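Local coordinates for protein Ent-copalyl diphosphate synthase (Streptomyces platensis, PDB 5BP8) that belongs to the terpene cyclase family and is a mainly helical protein with a domain related to squalene-hopene cyclases, at residues P42-R48 with R88-P94. Residues are numbered along the deposited sequence; the frame is centred on the assembly and turned at random.
With SO4 (sulfate ion), chain E.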
ATOM      1  N   PRO A  42      19.637  -8.945  12.177  1.00 20.79           N
ATOM      2  CA  PRO A  42      20.100 -10.319  11.967  1.00 21.80           C
ATOM      3  C   PRO A  42      19.849 -11.200  13.207  1.00 21.98           C
ATOM      4  O   PRO A  42      19.841 -12.421  13.082  1.00 23.21           O
ATOM      5  CB  PRO A  42      21.604 -10.147  11.695  1.00 22.73           C
ATOM      6  CG  PRO A  42      21.953  -8.859  12.361  1.00 23.04           C
ATOM      7  CD  PRO A  42      20.750  -7.995  12.238  1.00 21.84           C
ATOM      8  N   TRP A  43      19.606 -10.576  14.354  1.00 21.84           N
ATOM      9  CA  TRP A  43      19.252 -11.285  15.625  1.00 22.48           C
ATOM     10  C   TRP A  43      17.877 -11.965  15.580  1.00 22.81           C
ATOM     11  O   TRP A  43      17.593 -12.902  16.320  1.00 21.68           O
ATOM     12  CB  TRP A  43      19.314 -10.299  16.822  1.00 23.10           C
ATOM     13  CG  TRP A  43      18.395  -9.120  16.662  1.00 22.64           C
ATOM     14  CD1 TRP A  43      18.739  -7.904  16.203  1.00 22.14           C
ATOM     15  CD2 TRP A  43      16.987  -9.068  16.930  1.00 21.89           C
ATOM     16  NE1 TRP A  43      17.642  -7.090  16.147  1.00 22.50           N
ATOM     17  CE2 TRP A  43      16.545  -7.791  16.566  1.00 22.41           C
ATOM     18  CE3 TRP A  43      16.051  -9.987  17.410  1.00 22.95           C
ATOM     19  CZ2 TRP A  43      15.221  -7.382  16.712  1.00 21.87           C
ATOM     20  CZ3 TRP A  43      14.722  -9.588  17.535  1.00 23.01           C
ATOM     21  CH2 TRP A  43      14.322  -8.297  17.186  1.00 22.82           C
ATOM     22  N   LEU A  44      17.018 -11.490  14.683  1.00 20.71           N
ATOM     23  CA  LEU A  44      15.642 -11.921  14.645  1.00 19.55           C
ATOM     24  C   LEU A  44      15.450 -13.267  13.983  1.00 19.95           C
ATOM     25  O   LEU A  44      16.051 -13.541  12.943  1.00 19.21           O
ATOM     26  CB  LEU A  44      14.822 -10.867  13.856  1.00 18.90           C
ATOM     27  CG  LEU A  44      13.328 -11.105  13.697  1.00 19.28           C
ATOM     28  CD1 LEU A  44      12.592 -11.051  15.007  1.00 19.89           C
ATOM     29  CD2 LEU A  44      12.763 -10.034  12.746  1.00 19.28           C
ATOM     30  N   ASP A  45      14.584 -14.088  14.582  1.00 19.89           N
ATOM     31  CA  ASP A  45      14.218 -15.396  14.045  0.60 21.28           C
ATOM     32  C   ASP A  45      13.786 -15.264  12.576  1.00 20.67           C
ATOM     33  O   ASP A  45      13.157 -14.265  12.197  1.00 18.60           O
ATOM     34  CB  ASP A  45      13.059 -16.002  14.862  0.60 22.91           C
ATOM     35  CG  ASP A  45      13.510 -16.630  16.195  0.60 25.18           C
ATOM     36  OD1 ASP A  45      14.722 -16.822  16.415  0.60 25.91           O
ATOM     37  OD2 ASP A  45      12.622 -16.945  17.026  0.60 28.00           O
ATOM     38  N   GLY A  46      14.121 -16.264  11.763  1.00 20.95           N
ATOM     39  CA  GLY A  46      13.707 -16.278  10.347  1.00 20.41           C
ATOM     40  C   GLY A  46      14.697 -15.562   9.438  1.00 20.06           C
ATOM     41  O   GLY A  46      14.401 -15.327   8.274  1.00 19.39           O
ATOM     42  N   HIS A  47      15.907 -15.296   9.935  1.00 20.16           N
ATOM     43  CA  HIS A  47      16.911 -14.546   9.170  1.00 19.65           C
ATOM     44  C   HIS A  47      17.327 -15.319   7.918  1.00 19.98           C
ATOM     45  O   HIS A  47      17.338 -14.771   6.814  1.00 19.51           O
ATOM     46  CB  HIS A  47      18.112 -14.222  10.070  1.00 19.46           C
ATOM     47  CG  HIS A  47      19.228 -13.494   9.389  1.00 19.60           C
ATOM     48  ND1 HIS A  47      19.173 -12.154   9.076  1.00 19.36           N
ATOM     49  CD2 HIS A  47      20.451 -13.916   9.002  1.00 20.79           C
ATOM     50  CE1 HIS A  47      20.300 -11.790   8.503  1.00 20.09           C
ATOM     51  NE2 HIS A  47      21.101 -12.836   8.462  1.00 21.18           N
ATOM     52  N   ARG A  48      17.623 -16.603   8.068  1.00 20.24           N
ATOM     53  CA  ARG A  48      17.970 -17.423   6.902  1.00 22.06           C
ATOM     54  C   ARG A  48      16.823 -17.527   5.911  1.00 21.27           C
ATOM     55  O   ARG A  48      17.043 -17.485   4.704  1.00 21.18           O
ATOM     56  CB  ARG A  48      18.468 -18.806   7.329  1.00 25.13           C
ATOM     57  CG  ARG A  48      19.862 -18.694   7.944  1.00 28.08           C
ATOM     58  CD  ARG A  48      20.298 -19.958   8.654  1.00 32.63           C
ATOM     59  NE  ARG A  48      19.456 -20.241   9.816  1.00 36.35           N
ATOM     60  CZ  ARG A  48      19.498 -21.374  10.516  1.00 41.26           C
ATOM     61  NH1 ARG A  48      18.687 -21.539  11.558  1.00 42.25           N
ATOM     62  NH2 ARG A  48      20.346 -22.343  10.171  1.00 41.19           N
ATOM     63  N   ARG A  88      29.375  -9.521   7.439  1.00 34.39           N
ATOM     64  CA  ARG A  88      29.250  -9.870   8.864  1.00 41.06           C
ATOM     65  C   ARG A  88      29.536 -11.353   9.087  1.00 44.70           C
ATOM     66  O   ARG A  88      29.686 -12.098   8.120  1.00 44.26           O
ATOM     67  CB  ARG A  88      27.864  -9.468   9.423  1.00 40.18           C
ATOM     68  CG  ARG A  88      26.712 -10.211   8.818  1.00 41.56           C
ATOM     69  CD  ARG A  88      25.447 -10.169   9.672  1.00 42.99           C
ATOM     70  NE  ARG A  88      24.892  -8.834   9.891  1.00 38.05           N
ATOM     71  CZ  ARG A  88      23.790  -8.331   9.321  1.00 36.28           C
ATOM     72  NH1 ARG A  88      23.041  -9.015   8.421  1.00 30.69           N
ATOM     73  NH2 ARG A  88      23.433  -7.113   9.668  1.00 33.80           N
ATOM     74  N   THR A  89      29.643 -11.769  10.355  1.00 49.95           N
ATOM     75  CA  THR A  89      29.661 -13.208  10.698  1.00 54.56           C
ATOM     76  C   THR A  89      28.230 -13.790  10.624  1.00 56.53           C
ATOM     77  O   THR A  89      27.243 -13.041  10.668  1.00 56.19           O
ATOM     78  CB  THR A  89      30.241 -13.476  12.102  1.00 57.24           C
ATOM     79  OG1 THR A  89      29.402 -12.879  13.101  1.00 60.35           O
ATOM     80  CG2 THR A  89      31.662 -12.929  12.221  1.00 57.72           C
ATOM     81  N   ASP A  90      28.124 -15.113  10.513  1.00 54.74           N
ATOM     82  CA  ASP A  90      26.825 -15.780  10.329  1.00 56.22           C
ATOM     83  C   ASP A  90      25.924 -15.798  11.579  1.00 58.70           C
ATOM     84  O   ASP A  90      26.411 -15.983  12.694  1.00 56.25           O
ATOM     85  CB  ASP A  90      27.036 -17.226   9.858  1.00 56.30           C
ATOM     86  CG  ASP A  90      27.545 -17.313   8.427  1.00 55.05           C
ATOM     87  OD1 ASP A  90      27.272 -16.392   7.623  1.00 55.21           O
ATOM     88  OD2 ASP A  90      28.197 -18.322   8.100  1.00 49.44           O
ATOM     89  N   SER A  91      24.614 -15.607  11.363  1.00 59.80           N
ATOM     90  CA  SER A  91      23.630 -15.696  12.449  0.60 61.01           C
ATOM     91  C   SER A  91      23.390 -17.155  12.864  1.00 63.82           C
ATOM     92  O   SER A  91      23.008 -17.426  14.010  1.00 68.55           O
ATOM     93  CB  SER A  91      22.304 -15.027  12.055  0.60 58.45           C
ATOM     94  OG  SER A  91      22.443 -13.619  12.012  0.60 53.52           O
ATOM     95  N   GLY A  92      23.611 -18.079  11.933  1.00 65.15           N
ATOM     96  CA  GLY A  92      23.472 -19.513  12.176  1.00 64.49           C
ATOM     97  C   GLY A  92      24.056 -20.246  10.982  1.00 63.53           C
ATOM     98  O   GLY A  92      24.563 -19.608  10.046  1.00 63.35           O
ATOM     99  N   ALA A  93      23.992 -21.575  11.004  1.00 59.69           N
ATOM    100  CA  ALA A  93      24.505 -22.391   9.901  1.00 56.72           C
ATOM    101  C   ALA A  93      23.827 -21.980   8.571  1.00 51.68           C
ATOM    102  O   ALA A  93      22.612 -22.123   8.430  1.00 48.80           O
ATOM    103  CB  ALA A  93      24.270 -23.872  10.190  1.00 56.36           C
ATOM    104  N   PRO A  94      24.612 -21.468   7.596  1.00 51.41           N
ATOM    105  CA  PRO A  94      23.981 -20.940   6.376  1.00 49.37           C
ATOM    106  C   PRO A  94      23.448 -22.050   5.470  1.00 47.20           C
ATOM    107  O   PRO A  94      24.049 -23.123   5.392  1.00 44.31           O
ATOM    108  CB  PRO A  94      25.132 -20.198   5.688  1.00 50.08           C
ATOM    109  CG  PRO A  94      26.363 -20.932   6.118  1.00 50.76           C
ATOM    110  CD  PRO A  94      26.088 -21.401   7.523  1.00 51.73           C
TER
HETATM  111  S   SO4 E 704      17.325 -17.926  11.849  0.80 38.83           S
HETATM  112  O1  SO4 E 704      15.919 -18.431  11.655  0.80 38.57           O
HETATM  113  O2  SO4 E 704      17.256 -16.589  12.478  0.80 32.96           O
HETATM  114  O3  SO4 E 704      18.018 -18.872  12.744  0.80 38.23           O
HETATM  115  O4  SO4 E 704      17.981 -17.944  10.520  0.80 31.25           O
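Arg48 reaches Ala93 through NH2, which donates to Ala93 O at 2.9 Å; the N-H...O angle of 157° and a position close to the guanidinium plane mark a well-directed bond. The same guanidinium also grips a sulfate ion, probably from the crystallisation liquor. Arg48 NE gives its hydrogen to sulfate O4 at 2.8 Å, and Arg48 NH1 bonds to O3. A bend at chi3 turns the side chain back so that NE meets the very oxygen held by the backbone N of Arg48. With Gly46 N on O1 and His47 N on O2, three successive amides at the start of helix 47-57 close round the anion, an anion site at a helix N-terminus where the helix dipole probably adds to the attraction.

The second cross-bond is longer: Ser91 OG donates to Pro42 O at 3.1 Å, from 52° above the carbonyl plane and thus away from the lone-pair directions. Ser91 is poorly ordered and has two conformers, so this link is less certain. In the conformer described, Ser91 OG also lies over one face of the His47 imidazole, 3.6 Å from His47 CD2.

Packing continues at Arg88, whose guanidinium lies with one face against the Pro42 ring: Pro42 CG stands 3.5 Å above the Arg88 guanidinium plane, over its centre. The imidazole of His47 is turned 68° from that guanidinium. Glu85 OE1 joins both residues, hydrogen-bonded to His47 NE2 and salt-bridged to Arg88 NH1, while Val38 O and Ser39 O take further Arg88 hydrogens.

This surface contact therefore ties the turn between helices 31-40 and 47-57 to the loop linking helix 72-86 with helix 98-116, while Trp43 and Leu44 pack on helix 237-249.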